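PDB 5OEZ: FBP protein from Leishmania major, which probably hydrolyses fructose 1,6-bisphosphate to fructose 6-phosphate and phosphate, a magnesium-dependent step of gluconeogenesis, as a homotetramer of the class 1 fructose-1,6-bisphosphatase family. Local coordinates for residues Y283-M288 / Q316-Y321; I291-G296 / R305-S310; K298-N303 / Q326-C331; G250-D255 / F266-D271. All coordinates share one frame; numbering follows the deposited sequence.

Contact 1: Y283-M288 / Q316-Y321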
loop_
_atom_site.group_PDB
_atom_site.type_symbol
_atom_site.label_atom_id
_atom_site.label_comp_id
_atom_site.label_asym_id
_atom_site.label_seq_id
_atom_site.Cartn_x
_atom_site.Cartn_y
_atom_site.Cartn_z
ATOM N N TYR C 283 29.575 7.458 -12.760
ATOM C CA TYR C 283 28.171 7.248 -12.479
ATOM C C TYR C 283 27.829 5.828 -12.000
ATOM O O TYR C 283 26.849 5.660 -11.281
ATOM C CB TYR C 283 27.346 7.585 -13.715
ATOM C CG TYR C 283 27.595 8.968 -14.260
ATOM C CD1 TYR C 283 26.979 10.090 -13.701
ATOM C CD2 TYR C 283 28.417 9.159 -15.347
ATOM C CE1 TYR C 283 27.203 11.362 -14.221
ATOM C CE2 TYR C 283 28.644 10.420 -15.866
ATOM C CZ TYR C 283 28.032 11.516 -15.297
ATOM O OH TYR C 283 28.267 12.754 -15.823
ATOM N N GLU C 284 28.621 4.828 -12.410
ATOM C CA GLU C 284 28.318 3.402 -12.201
ATOM C C GLU C 284 29.493 2.621 -11.619
ATOM O O GLU C 284 29.368 2.039 -10.547
ATOM C CB GLU C 284 27.895 2.729 -13.520
ATOM C CG GLU C 284 26.679 3.361 -14.189
ATOM C CD GLU C 284 26.473 2.933 -15.641
ATOM O OE1 GLU C 284 27.449 2.580 -16.346
ATOM O OE2 GLU C 284 25.311 2.966 -16.098
ATOM N N ALA C 285 30.616 2.565 -12.335
ATOM C CA ALA C 285 31.705 1.661 -11.944
ATOM C C ALA C 285 32.383 2.029 -10.606
ATOM O O ALA C 285 32.578 1.164 -9.764
ATOM C CB ALA C 285 32.735 1.556 -13.061
ATOM N N ALA C 286 32.736 3.291 -10.410
ATOM C CA ALA C 286 33.391 3.713 -9.145
ATOM C C ALA C 286 32.492 3.584 -7.893
ATOM O O ALA C 286 32.926 3.033 -6.891
ATOM C CB ALA C 286 33.960 5.125 -9.264
ATOM N N PRO C 287 31.239 4.057 -7.948
ATOM C CA PRO C 287 30.322 3.754 -6.816
ATOM C C PRO C 287 30.157 2.252 -6.485
ATOM O O PRO C 287 30.295 1.864 -5.332
ATOM C CB PRO C 287 28.991 4.324 -7.287
ATOM C CG PRO C 287 29.369 5.406 -8.244
ATOM C CD PRO C 287 30.576 4.902 -8.955
ATOM N N MET C 288 29.901 1.426 -7.493
ATOM C CA MET C 288 29.845 -0.017 -7.291
ATOM C C MET C 288 31.155 -0.600 -6.775
ATOM O O MET C 288 31.145 -1.512 -5.948
ATOM C CB MET C 288 29.422 -0.740 -8.576
ATOM C CG MET C 288 27.957 -0.588 -8.993
ATOM S SD MET C 288 26.641 -0.897 -7.763
ATOM C CE MET C 288 27.366 -1.941 -6.501
ATOM N N GLN C 316 33.883 9.232 -19.037
ATOM C CA GLN C 316 34.875 8.207 -19.345
ATOM C C GLN C 316 34.375 6.826 -18.892
ATOM O O GLN C 316 33.517 6.706 -18.014
ATOM C CB GLN C 316 36.252 8.595 -18.781
ATOM C CG GLN C 316 36.786 7.832 -17.589
ATOM C CD GLN C 316 38.068 8.465 -17.045
ATOM O OE1 GLN C 316 38.158 9.687 -16.897
ATOM N NE2 GLN C 316 39.064 7.644 -16.757
ATOM N N ARG C 317 34.901 5.793 -19.535
ATOM C CA ARG C 317 34.429 4.438 -19.349
ATOM C C ARG C 317 35.531 3.466 -19.023
ATOM O O ARG C 317 36.712 3.779 -19.156
ATOM C CB ARG C 317 33.774 3.950 -20.609
ATOM C CG ARG C 317 32.617 4.803 -21.057
ATOM C CD ARG C 317 31.876 4.084 -22.146
ATOM N NE ARG C 317 30.748 4.900 -22.598
ATOM C CZ ARG C 317 29.470 4.541 -22.723
ATOM N NH1 ARG C 317 29.073 3.319 -22.423
ATOM N NH2 ARG C 317 28.570 5.420 -23.187
ATOM N N THR C 318 35.113 2.289 -18.563
ATOM C CA THR C 318 36.029 1.244 -18.139
ATOM C C THR C 318 35.319 -0.108 -18.222
ATOM O O THR C 318 34.127 -0.161 -17.966
ATOM C CB THR C 318 36.542 1.498 -16.678
ATOM O OG1 THR C 318 37.350 0.401 -16.235
ATOM C CG2 THR C 318 35.399 1.696 -15.683
ATOM N N PRO C 319 36.058 -1.190 -18.548
ATOM C CA PRO C 319 35.556 -2.530 -18.242
ATOM C C PRO C 319 35.617 -2.799 -16.749
ATOM O O PRO C 319 36.275 -2.063 -16.012
ATOM C CB PRO C 319 36.540 -3.450 -18.974
ATOM C CG PRO C 319 37.815 -2.697 -18.951
ATOM C CD PRO C 319 37.453 -1.235 -19.042
ATOM N N VAL C 320 34.911 -3.831 -16.288
ATOM C CA VAL C 320 34.879 -4.165 -14.859
ATOM C C VAL C 320 34.908 -5.677 -14.655
ATOM O O VAL C 320 34.279 -6.427 -15.407
ATOM C CB VAL C 320 33.623 -3.572 -14.110
ATOM C CG1 VAL C 320 33.564 -2.050 -14.236
ATOM C CG2 VAL C 320 32.324 -4.189 -14.612
ATOM N N TYR C 321 35.610 -6.082 -13.601
ATOM C CA TYR C 321 35.616 -7.430 -13.075
ATOM C C TYR C 321 35.446 -7.293 -11.558
ATOM O O TYR C 321 36.374 -6.891 -10.850
ATOM C CB TYR C 321 36.931 -8.130 -13.447
ATOM C CG TYR C 321 37.319 -7.914 -14.890
ATOM C CD1 TYR C 321 38.118 -6.835 -15.245
ATOM C CD2 TYR C 321 36.846 -8.743 -15.905
ATOM C CE1 TYR C 321 38.455 -6.603 -16.558
ATOM C CE2 TYR C 321 37.181 -8.516 -17.229
ATOM C CZ TYR C 321 38.000 -7.457 -17.550
ATOM O OH TYR C 321 38.350 -7.189 -18.853
#

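Contact 2: I291-G296 / R305-S310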
loop_
_atom_site.group_PDB
_atom_site.type_symbol
_atom_site.label_atom_id
_atom_site.label_comp_id
_atom_site.label_asym_id
_atom_site.label_seq_id
_atom_site.Cartn_x
_atom_site.Cartn_y
_atom_site.Cartn_z
ATOM N N ILE C 291 31.405 -0.022 -3.008
ATOM C CA ILE C 291 30.538 -0.948 -2.285
ATOM C C ILE C 291 31.145 -2.349 -2.208
ATOM O O ILE C 291 31.236 -2.918 -1.128
ATOM C CB ILE C 291 29.144 -0.994 -2.919
ATOM C CG1 ILE C 291 28.434 0.348 -2.681
ATOM C CG2 ILE C 291 28.314 -2.116 -2.319
ATOM C CD1 ILE C 291 27.408 0.671 -3.745
ATOM N N VAL C 292 31.593 -2.868 -3.348
ATOM C CA VAL C 292 32.204 -4.204 -3.423
ATOM C C VAL C 292 33.455 -4.294 -2.552
ATOM O O VAL C 292 33.641 -5.282 -1.844
ATOM C CB VAL C 292 32.518 -4.605 -4.899
ATOM C CG1 VAL C 292 33.426 -5.822 -5.002
ATOM C CG2 VAL C 292 31.221 -4.858 -5.652
ATOM N N GLU C 293 34.325 -3.289 -2.596
ATOM C CA GLU C 293 35.537 -3.318 -1.733
ATOM C C GLU C 293 35.183 -3.281 -0.251
ATOM O O GLU C 293 35.746 -4.026 0.536
ATOM C CB GLU C 293 36.511 -2.174 -2.054
ATOM C CG GLU C 293 37.307 -2.346 -3.345
ATOM C CD GLU C 293 38.516 -1.403 -3.451
ATOM O OE1 GLU C 293 38.849 -0.719 -2.452
ATOM O OE2 GLU C 293 39.150 -1.353 -4.540
ATOM N N GLN C 294 34.245 -2.409 0.116
ATOM C CA GLN C 294 33.808 -2.276 1.506
ATOM C C GLN C 294 33.135 -3.536 2.040
ATOM O O GLN C 294 33.107 -3.751 3.240
ATOM C CB GLN C 294 32.885 -1.071 1.651
ATOM C CG GLN C 294 33.602 0.263 1.489
ATOM C CD GLN C 294 34.561 0.546 2.632
ATOM O OE1 GLN C 294 34.234 0.368 3.805
ATOM N NE2 GLN C 294 35.756 0.985 2.291
ATOM N N ALA C 295 32.597 -4.365 1.150
ATOM C CA ALA C 295 32.060 -5.667 1.530
ATOM C C ALA C 295 33.093 -6.798 1.511
ATOM O O ALA C 295 32.732 -7.948 1.743
ATOM C CB ALA C 295 30.890 -6.020 0.614
ATOM N N GLY C 296 34.357 -6.487 1.227
ATOM C CA GLY C 296 35.433 -7.480 1.215
ATOM C C GLY C 296 35.740 -8.136 -0.129
ATOM O O GLY C 296 36.457 -9.115 -0.170
ATOM N N ARG C 305 42.811 -1.479 -9.597
ATOM C CA ARG C 305 41.598 -1.051 -8.923
ATOM C C ARG C 305 40.901 0.063 -9.678
ATOM O O ARG C 305 41.533 1.043 -10.054
ATOM C CB ARG C 305 41.925 -0.558 -7.501
ATOM C CG ARG C 305 42.375 -1.653 -6.537
ATOM C CD ARG C 305 42.931 -1.056 -5.260
ATOM N NE ARG C 305 41.887 -0.400 -4.472
ATOM C CZ ARG C 305 42.061 0.624 -3.635
ATOM N NH1 ARG C 305 43.249 1.189 -3.437
ATOM N NH2 ARG C 305 41.018 1.114 -2.983
ATOM N N ILE C 306 39.591 -0.091 -9.866
ATOM C CA ILE C 306 38.737 0.964 -10.416
ATOM C C ILE C 306 38.913 2.276 -9.635
ATOM O O ILE C 306 39.009 3.349 -10.236
ATOM C CB ILE C 306 37.236 0.564 -10.359
ATOM C CG1 ILE C 306 36.925 -0.644 -11.258
ATOM C CG2 ILE C 306 36.321 1.723 -10.755
ATOM C CD1 ILE C 306 37.126 -0.419 -12.740
ATOM N N LEU C 307 38.941 2.180 -8.303
ATOM C CA LEU C 307 39.029 3.355 -7.431
ATOM C C LEU C 307 40.321 4.138 -7.566
ATOM O O LEU C 307 40.335 5.337 -7.280
ATOM C CB LEU C 307 38.804 2.971 -5.966
ATOM C CG LEU C 307 37.412 2.416 -5.619
ATOM C CD1 LEU C 307 37.319 2.130 -4.127
ATOM C CD2 LEU C 307 36.296 3.358 -6.050
ATOM N N GLU C 308 41.382 3.488 -8.032
ATOM C CA GLU C 308 42.673 4.171 -8.286
ATOM C C GLU C 308 42.783 4.866 -9.658
ATOM O O GLU C 308 43.770 5.542 -9.896
ATOM C CB GLU C 308 43.854 3.203 -8.122
ATOM C CG GLU C 308 44.161 2.806 -6.683
ATOM C CD GLU C 308 45.279 1.765 -6.560
ATOM O OE1 GLU C 308 45.859 1.358 -7.593
ATOM O OE2 GLU C 308 45.578 1.338 -5.420
ATOM N N GLN C 309 41.795 4.727 -10.542
ATOM C CA GLN C 309 41.868 5.379 -11.862
ATOM C C GLN C 309 41.639 6.879 -11.756
ATOM O O GLN C 309 40.787 7.329 -10.989
ATOM C CB GLN C 309 40.852 4.796 -12.834
ATOM C CG GLN C 309 41.094 3.335 -13.183
ATOM C CD GLN C 309 39.978 2.751 -14.039
ATOM O OE1 GLN C 309 39.196 3.483 -14.653
ATOM N NE2 GLN C 309 39.914 1.421 -14.110
ATOM N N SER C 310 42.400 7.641 -12.537
ATOM C CA SER C 310 42.206 9.091 -12.630
ATOM C C SER C 310 40.967 9.417 -13.462
ATOM O O SER C 310 40.683 8.740 -14.454
ATOM C CB SER C 310 43.422 9.765 -13.269
ATOM O OG SER C 310 44.566 9.618 -12.467
HETATM O O HOH W 1 38.366 -0.449 -7.058
#

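Contact 3: K298-N303 / Q326-C331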
loop_
_atom_site.group_PDB
_atom_site.type_symbol
_atom_site.label_atom_id
_atom_site.label_comp_id
_atom_site.label_asym_id
_atom_site.label_seq_id
_atom_site.Cartn_x
_atom_site.Cartn_y
_atom_site.Cartn_z
ATOM N N LYS C 298 36.748 -7.650 -4.569
ATOM C CA LYS C 298 37.666 -6.896 -5.429
ATOM C C LYS C 298 36.900 -6.322 -6.578
ATOM O O LYS C 298 35.902 -6.899 -7.036
ATOM C CB LYS C 298 38.780 -7.765 -5.978
ATOM C CG LYS C 298 39.827 -8.139 -4.953
ATOM C CD LYS C 298 41.082 -8.688 -5.615
ATOM C CE LYS C 298 42.142 -8.939 -4.553
ATOM N NZ LYS C 298 43.438 -9.353 -5.146
ATOM N N ALA C 299 37.387 -5.175 -7.039
ATOM C CA ALA C 299 36.779 -4.445 -8.130
ATOM C C ALA C 299 37.887 -3.867 -9.013
ATOM O O ALA C 299 38.475 -2.832 -8.679
ATOM C CB ALA C 299 35.902 -3.343 -7.577
ATOM N N VAL C 300 38.164 -4.532 -10.135
ATOM C CA VAL C 300 39.261 -4.100 -11.026
ATOM C C VAL C 300 38.797 -3.775 -12.436
ATOM O O VAL C 300 37.733 -4.224 -12.884
ATOM C CB VAL C 300 40.420 -5.106 -11.043
ATOM C CG1 VAL C 300 40.995 -5.244 -9.631
ATOM C CG2 VAL C 300 39.989 -6.464 -11.584
ATOM N N GLY C 301 39.596 -2.954 -13.111
ATOM C CA GLY C 301 39.362 -2.561 -14.501
ATOM C C GLY C 301 40.390 -3.214 -15.392
ATOM O O GLY C 301 40.827 -4.316 -15.103
ATOM N N SER C 302 40.807 -2.517 -16.446
ATOM C CA SER C 302 41.912 -2.987 -17.306
ATOM C C SER C 302 43.291 -2.967 -16.631
ATOM O O SER C 302 44.162 -3.728 -17.011
ATOM C CB SER C 302 42.000 -2.145 -18.579
ATOM O OG SER C 302 40.878 -2.340 -19.393
ATOM N N ASN C 303 43.495 -2.099 -15.645
ATOM C CA ASN C 303 44.803 -1.938 -15.023
ATOM C C ASN C 303 44.675 -1.589 -13.536
ATOM O O ASN C 303 44.984 -0.480 -13.112
ATOM C CB ASN C 303 45.550 -0.842 -15.788
ATOM C CG ASN C 303 46.961 -0.605 -15.277
ATOM O OD1 ASN C 303 47.498 -1.378 -14.484
ATOM N ND2 ASN C 303 47.566 0.482 -15.736
ATOM N N GLN C 326 38.744 -14.229 -4.468
ATOM C CA GLN C 326 39.414 -15.342 -5.134
ATOM C C GLN C 326 38.907 -15.578 -6.552
ATOM O O GLN C 326 39.665 -16.025 -7.388
ATOM C CB GLN C 326 39.320 -16.620 -4.310
ATOM C CG GLN C 326 40.124 -16.528 -3.011
ATOM C CD GLN C 326 40.006 -17.762 -2.141
ATOM O OE1 GLN C 326 39.413 -18.775 -2.535
ATOM N NE2 GLN C 326 40.582 -17.688 -0.956
ATOM N N GLU C 327 37.649 -15.253 -6.830
ATOM C CA GLU C 327 37.122 -15.377 -8.194
ATOM C C GLU C 327 37.699 -14.320 -9.128
ATOM O O GLU C 327 38.051 -14.623 -10.263
ATOM C CB GLU C 327 35.586 -15.290 -8.212
ATOM C CG GLU C 327 34.860 -16.336 -7.370
ATOM C CD GLU C 327 35.121 -17.774 -7.790
ATOM O OE1 GLU C 327 35.473 -18.030 -8.978
ATOM O OE2 GLU C 327 34.956 -18.663 -6.919
ATOM N N VAL C 328 37.813 -13.083 -8.643
ATOM C CA VAL C 328 38.491 -12.017 -9.401
ATOM C C VAL C 328 39.983 -12.323 -9.599
ATOM O O VAL C 328 40.511 -12.032 -10.661
ATOM C CB VAL C 328 38.306 -10.626 -8.767
ATOM C CG1 VAL C 328 39.112 -9.562 -9.504
ATOM C CG2 VAL C 328 36.844 -10.250 -8.795
ATOM N N ASP C 329 40.652 -12.909 -8.594
ATOM C CA ASP C 329 42.078 -13.348 -8.739
ATOM C C ASP C 329 42.252 -14.415 -9.831
ATOM O O ASP C 329 43.195 -14.341 -10.591
ATOM C CB ASP C 329 42.663 -13.902 -7.428
ATOM C CG ASP C 329 42.838 -12.830 -6.337
ATOM O OD1 ASP C 329 42.839 -11.619 -6.647
ATOM O OD2 ASP C 329 42.941 -13.210 -5.147
ATOM N N LEU C 330 41.325 -15.376 -9.917
ATOM C CA LEU C 330 41.396 -16.417 -10.937
ATOM C C LEU C 330 41.248 -15.802 -12.331
ATOM O O LEU C 330 41.984 -16.155 -13.235
ATOM C CB LEU C 330 40.328 -17.495 -10.705
ATOM C CG LEU C 330 40.236 -18.632 -11.735
ATOM C CD1 LEU C 330 41.487 -19.473 -11.675
ATOM C CD2 LEU C 330 39.003 -19.502 -11.525
ATOM N N CYS C 331 40.313 -14.865 -12.463
ATOM C CA CYS C 331 40.087 -14.125 -13.700
ATOM C C CYS C 331 41.333 -13.349 -14.123
ATOM O O CYS C 331 41.766 -13.427 -15.261
ATOM C CB CYS C 331 38.896 -13.171 -13.520
ATOM S SG CYS C 331 38.422 -12.185 -14.951
#

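Contact 4: G250-D255 / F266-D271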
loop_
_atom_site.group_PDB
_atom_site.type_symbol
_atom_site.label_atom_id
_atom_site.label_comp_id
_atom_site.label_asym_id
_atom_site.label_seq_id
_atom_site.Cartn_x
_atom_site.Cartn_y
_atom_site.Cartn_z
ATOM N N GLY C 250 20.896 -9.172 -16.841
ATOM C CA GLY C 250 20.938 -8.049 -17.796
ATOM C C GLY C 250 20.564 -6.705 -17.168
ATOM O O GLY C 250 20.251 -5.755 -17.863
ATOM N N SER C 251 20.556 -6.635 -15.843
ATOM C CA SER C 251 20.452 -5.380 -15.099
ATOM C C SER C 251 21.676 -5.391 -14.207
ATOM O O SER C 251 21.809 -6.240 -13.323
ATOM C CB SER C 251 19.163 -5.320 -14.259
ATOM O OG SER C 251 19.257 -4.419 -13.150
ATOM N N MET C 252 22.567 -4.444 -14.446
ATOM C CA MET C 252 23.803 -4.353 -13.699
ATOM C C MET C 252 23.575 -4.331 -12.171
ATOM O O MET C 252 24.266 -5.027 -11.425
ATOM C CB MET C 252 24.530 -3.094 -14.136
ATOM C CG MET C 252 25.920 -2.913 -13.546
ATOM S SD MET C 252 26.134 -1.232 -12.933
ATOM C CE MET C 252 25.701 -0.292 -14.396
ATOM N N VAL C 253 22.611 -3.540 -11.714
ATOM C CA VAL C 253 22.360 -3.415 -10.267
ATOM C C VAL C 253 21.852 -4.753 -9.702
ATOM O O VAL C 253 22.341 -5.229 -8.671
ATOM C CB VAL C 253 21.397 -2.263 -9.936
ATOM C CG1 VAL C 253 21.127 -2.215 -8.443
ATOM C CG2 VAL C 253 21.984 -0.928 -10.380
ATOM N N GLY C 254 20.931 -5.388 -10.409
ATOM C CA GLY C 254 20.460 -6.717 -10.016
ATOM C C GLY C 254 21.570 -7.748 -9.963
ATOM O O GLY C 254 21.664 -8.501 -8.997
ATOM N N ASP C 255 22.443 -7.774 -10.983
ATOM C CA ASP C 255 23.511 -8.772 -11.025
ATOM C C ASP C 255 24.543 -8.500 -9.930
ATOM O O ASP C 255 25.004 -9.433 -9.258
ATOM C CB ASP C 255 24.146 -8.875 -12.423
ATOM C CG ASP C 255 23.244 -9.615 -13.446
ATOM O OD1 ASP C 255 22.836 -10.782 -13.184
ATOM O OD2 ASP C 255 22.963 -9.049 -14.542
ATOM N N PHE C 266 31.046 -10.764 -11.405
ATOM C CA PHE C 266 30.327 -10.037 -12.439
ATOM C C PHE C 266 31.340 -9.383 -13.380
ATOM O O PHE C 266 32.226 -8.671 -12.908
ATOM C CB PHE C 266 29.436 -8.960 -11.796
ATOM C CG PHE C 266 28.718 -8.114 -12.788
ATOM C CD1 PHE C 266 27.635 -8.629 -13.498
ATOM C CD2 PHE C 266 29.161 -6.817 -13.070
ATOM C CE1 PHE C 266 26.979 -7.864 -14.454
ATOM C CE2 PHE C 266 28.522 -6.050 -14.036
ATOM C CZ PHE C 266 27.432 -6.577 -14.728
ATOM N N CYS C 267 31.165 -9.561 -14.690
ATOM C CA CYS C 267 32.113 -9.031 -15.697
ATOM C C CYS C 267 31.424 -8.281 -16.830
ATOM O O CYS C 267 30.419 -8.734 -17.365
ATOM C CB CYS C 267 32.917 -10.152 -16.321
ATOM S SG CYS C 267 33.851 -11.149 -15.187
ATOM N N TYR C 268 31.949 -7.097 -17.128
ATOM C CA TYR C 268 31.764 -6.462 -18.429
ATOM C C TYR C 268 33.155 -6.290 -19.007
ATOM O O TYR C 268 33.789 -5.249 -18.800
ATOM C CB TYR C 268 31.094 -5.116 -18.370
ATOM C CG TYR C 268 29.586 -5.093 -18.253
ATOM C CD1 TYR C 268 28.765 -5.546 -19.285
ATOM C CD2 TYR C 268 28.974 -4.545 -17.128
ATOM C CE1 TYR C 268 27.370 -5.505 -19.170
ATOM C CE2 TYR C 268 27.590 -4.481 -17.015
ATOM C CZ TYR C 268 26.789 -4.969 -18.033
ATOM O OH TYR C 268 25.420 -4.914 -17.912
ATOM N N PRO C 269 33.627 -7.314 -19.716
ATOM C CA PRO C 269 34.983 -7.306 -20.218
ATOM C C PRO C 269 35.126 -6.401 -21.404
ATOM O O PRO C 269 34.137 -5.976 -21.984
ATOM C CB PRO C 269 35.188 -8.747 -20.679
ATOM C CG PRO C 269 33.847 -9.163 -21.151
ATOM C CD PRO C 269 32.857 -8.462 -20.240
ATOM N N LYS C 270 36.372 -6.100 -21.745
ATOM C CA LYS C 270 36.672 -5.338 -22.939
ATOM C C LYS C 270 36.235 -6.171 -24.154
ATOM O O LYS C 270 36.403 -7.382 -24.189
ATOM C CB LYS C 270 38.172 -5.050 -22.986
ATOM C CG LYS C 270 38.592 -3.926 -23.921
ATOM C CD LYS C 270 40.082 -3.869 -24.269
ATOM C CE LYS C 270 41.030 -3.987 -23.086
ATOM N NZ LYS C 270 41.084 -2.757 -22.257
ATOM N N ASP C 271 35.656 -5.516 -25.134
ATOM C CA ASP C 271 35.311 -6.179 -26.372
ATOM C C ASP C 271 35.561 -5.229 -27.535
ATOM O O ASP C 271 35.547 -3.998 -27.370
ATOM C CB ASP C 271 33.917 -6.854 -26.381
ATOM C CG ASP C 271 32.779 -5.928 -26.535
ATOM O OD1 ASP C 271 32.741 -5.112 -27.468
ATOM O OD2 ASP C 271 31.835 -6.154 -25.784
HETATM O O HOH W 2 23.820 -7.033 -16.469
#

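Contact 1: Y283-M288 / Q316-Y321
The methyl of Ala285 meets two side chains of the 316-321 segment, both on the same side of it. CB lies 3.7 Å from Thr318 CG2 and 3.9 Å from Val320 CG1. No hydrogen bond links the segments; the contact is small, apolar and buried. Thr318 and Val320 are two residues apart on strand 317-323, and both send CB toward the helix.

The rotation of Thr318 sorts its two branches. OG1 stands opposite the backbone N (chi1 175°), which leaves CG2 to meet the helix. OG1 bonds to Pro319 O at 2.7 Å, in the carbonyl plane and on a lone pair, so the hydroxyl is bonded within its own segment, with a weak bond from Gln309 besides. Farther out, Val320 bonds through its backbone to Tyr268 and Thr318 to Leu279, which fixes the strand in the sheet.

Glu284, next to Ala285, makes no contact with the 316-321 segment. Its carboxylate lies close to those of Glu97 and Asp118. All three bind manganese in another structure of this protein, and the metal is absent here. The contact is thus helix-on-sheet packing of the C-terminal half of the fructose-1,6-bisphosphatase fold, beside the metal site.

Contact 2: I291-G296 / R305-S310
Glu293 and Arg305 form a salt bridge with two hydrogen bonds. Arg305 grips the carboxylate side-on, with one nitrogen to each oxygen. NE donates to Glu293 OE2 at 2.9 Å, nearly straight at 173° and in the guanidinium plane. NH2 donates to OE1 of Glu293 at 2.9 Å, but this bond is more bent, at 143°, and OE1 is tilted out of that plane. Both oxygens are met on their syn side. The carboxylate and guanidinium planes are 36° apart. Arg305 bends at its third torsion, Glu293 is extended beyond CG, and the two side chains cross at about a right angle. NH1 of Arg305 makes a second salt bridge, at 3.1 Å to Glu308 OE2, so one arginine serves two glutamates.

A water adds an indirect link. It donates to Glu293 OE2 at 2.8 Å and accepts from Leu307 N at 3.0 Å. OE2 therefore has two donors, the water and Arg305 NE.

Van der Waals contact is slight. Leu307 comes from the opposite direction to Glu293, and its methyl CD1 lies 3.6 Å from Glu293 OE1.

Glu293 sits in the last turn of helix 281-294, which closes with a Schellman motif at Gly296. Segment 305-310 belongs to the loop between strands 298-300 and 317-323. Ile306 and Leu307 of that loop rest on Ala289 of the same helix, and Ile306 bonds through its backbone to Ala299 of strand 298-300.

Contact 3: K298-N303 / Q326-C331
Val328 lays its side chain over Lys298 and Val300, which are two apart on strand 298-300 and face the helix together. Its CG1 meets Val300 CG2 at 3.8 Å, and these two valines reach toward each other tip to tip. The same CG1 lies 4.0 Å from Lys298 CB. The other branch, CG2, rests 3.9 Å from Lys298 O. Val328 thus touches both side chain and backbone of the strand. Its chi1 of 175° sets CG1 opposite the backbone N, where it can meet both strand residues. Ala299, between the two, points away to the other side of the strand.

A salt bridge lies beside this apolar patch. Lys298 runs out fully extended beyond CG and crosses Asp329 at about a right angle. NZ donates to Asp329 OD1 at 2.8 Å, using the syn lone pair of that oxygen. The aliphatic end of the lysine follows, with CE 3.5 Å from OD1 of Asp329. Both charged residues are partly exposed, whereas Val328 is buried.

The strand and helix segments run roughly parallel, with their axes at 33° and 8.6 Å apart at the closest point. Strand 298-300 bonds to strand 317-323, which leads directly into helix 325-338. Val328 also touches Ile265 of strand 265-268. This is alpha/beta layer packing: the C-terminal helix lies on the sheet of the C-terminal half of the fructose-1,6-bisphosphatase fold.

Contact 4: G250-D255 / F266-D271
This is a buried helix-to-strand contact between consecutive elements, the start of helix 252-262 and strand 265-268. It is made by side chains, without a direct hydrogen bond across. Phe266 lies at its middle. Asp255 CB is 3.6 Å from Phe266 CE1, and Met252 CG is 4.1 Å from CE2 of the same ring. Both helix residues approach this ring obliquely. Phe266 reaches them with CG anti to the backbone N (chi1 177°). Met252 CG also touches Tyr268, 4.2 Å from CE2 and at the edge of that ring.

The polar end of Asp255 is well supplied. OD2 accepts from Gly250 N at 3.1 Å on its syn lone pair. A water donates to Asp255 OD2 at 2.9 Å and is 3.0 Å from Tyr268 OH, giving an indirect link to the strand. OD1 pairs with Arg258 in a salt bridge and also accepts from Ile249 N. These bonds hold the turn before the helix, where Ser251 is the N-cap with a weak bond from Gly254 N.

Met252 and Tyr268 bind fructose 6-phosphate in another structure of this protein, so the contact helps line the sugar-phosphate pocket. Strand 265-268 lies between strands 214-216 and 317-323. Phe266 also packs on Ile256 and Thr259 of helix 252-262, while Tyr268 touches Val320.

Overall arrangement
All four contacts belong to the C-terminal half of the chain. Contacts 1, 3 and 4 meet in one sheet: Tyr321 N bonds to Val300 O at 2.9 Å, and Tyr268 N to Val320 O at 3.0 Å. Contacts 1 and 2 share helix 281-294, with centres 10 Å apart. Contact 2 meets contact 3 where Val292 CG1 packs 3.4 Å from Lys298 O. The active site lies at contacts 1 and 4. There Met252 CE of the sugar-phosphate pocket packs 3.5 Å from CD of the metal ligand Glu284. Contacts 2 and 3 are more remote: the side chain of Leu307 is about 11 Å from that of Glu284, and that of Val300 about 11 Å from that of Tyr268.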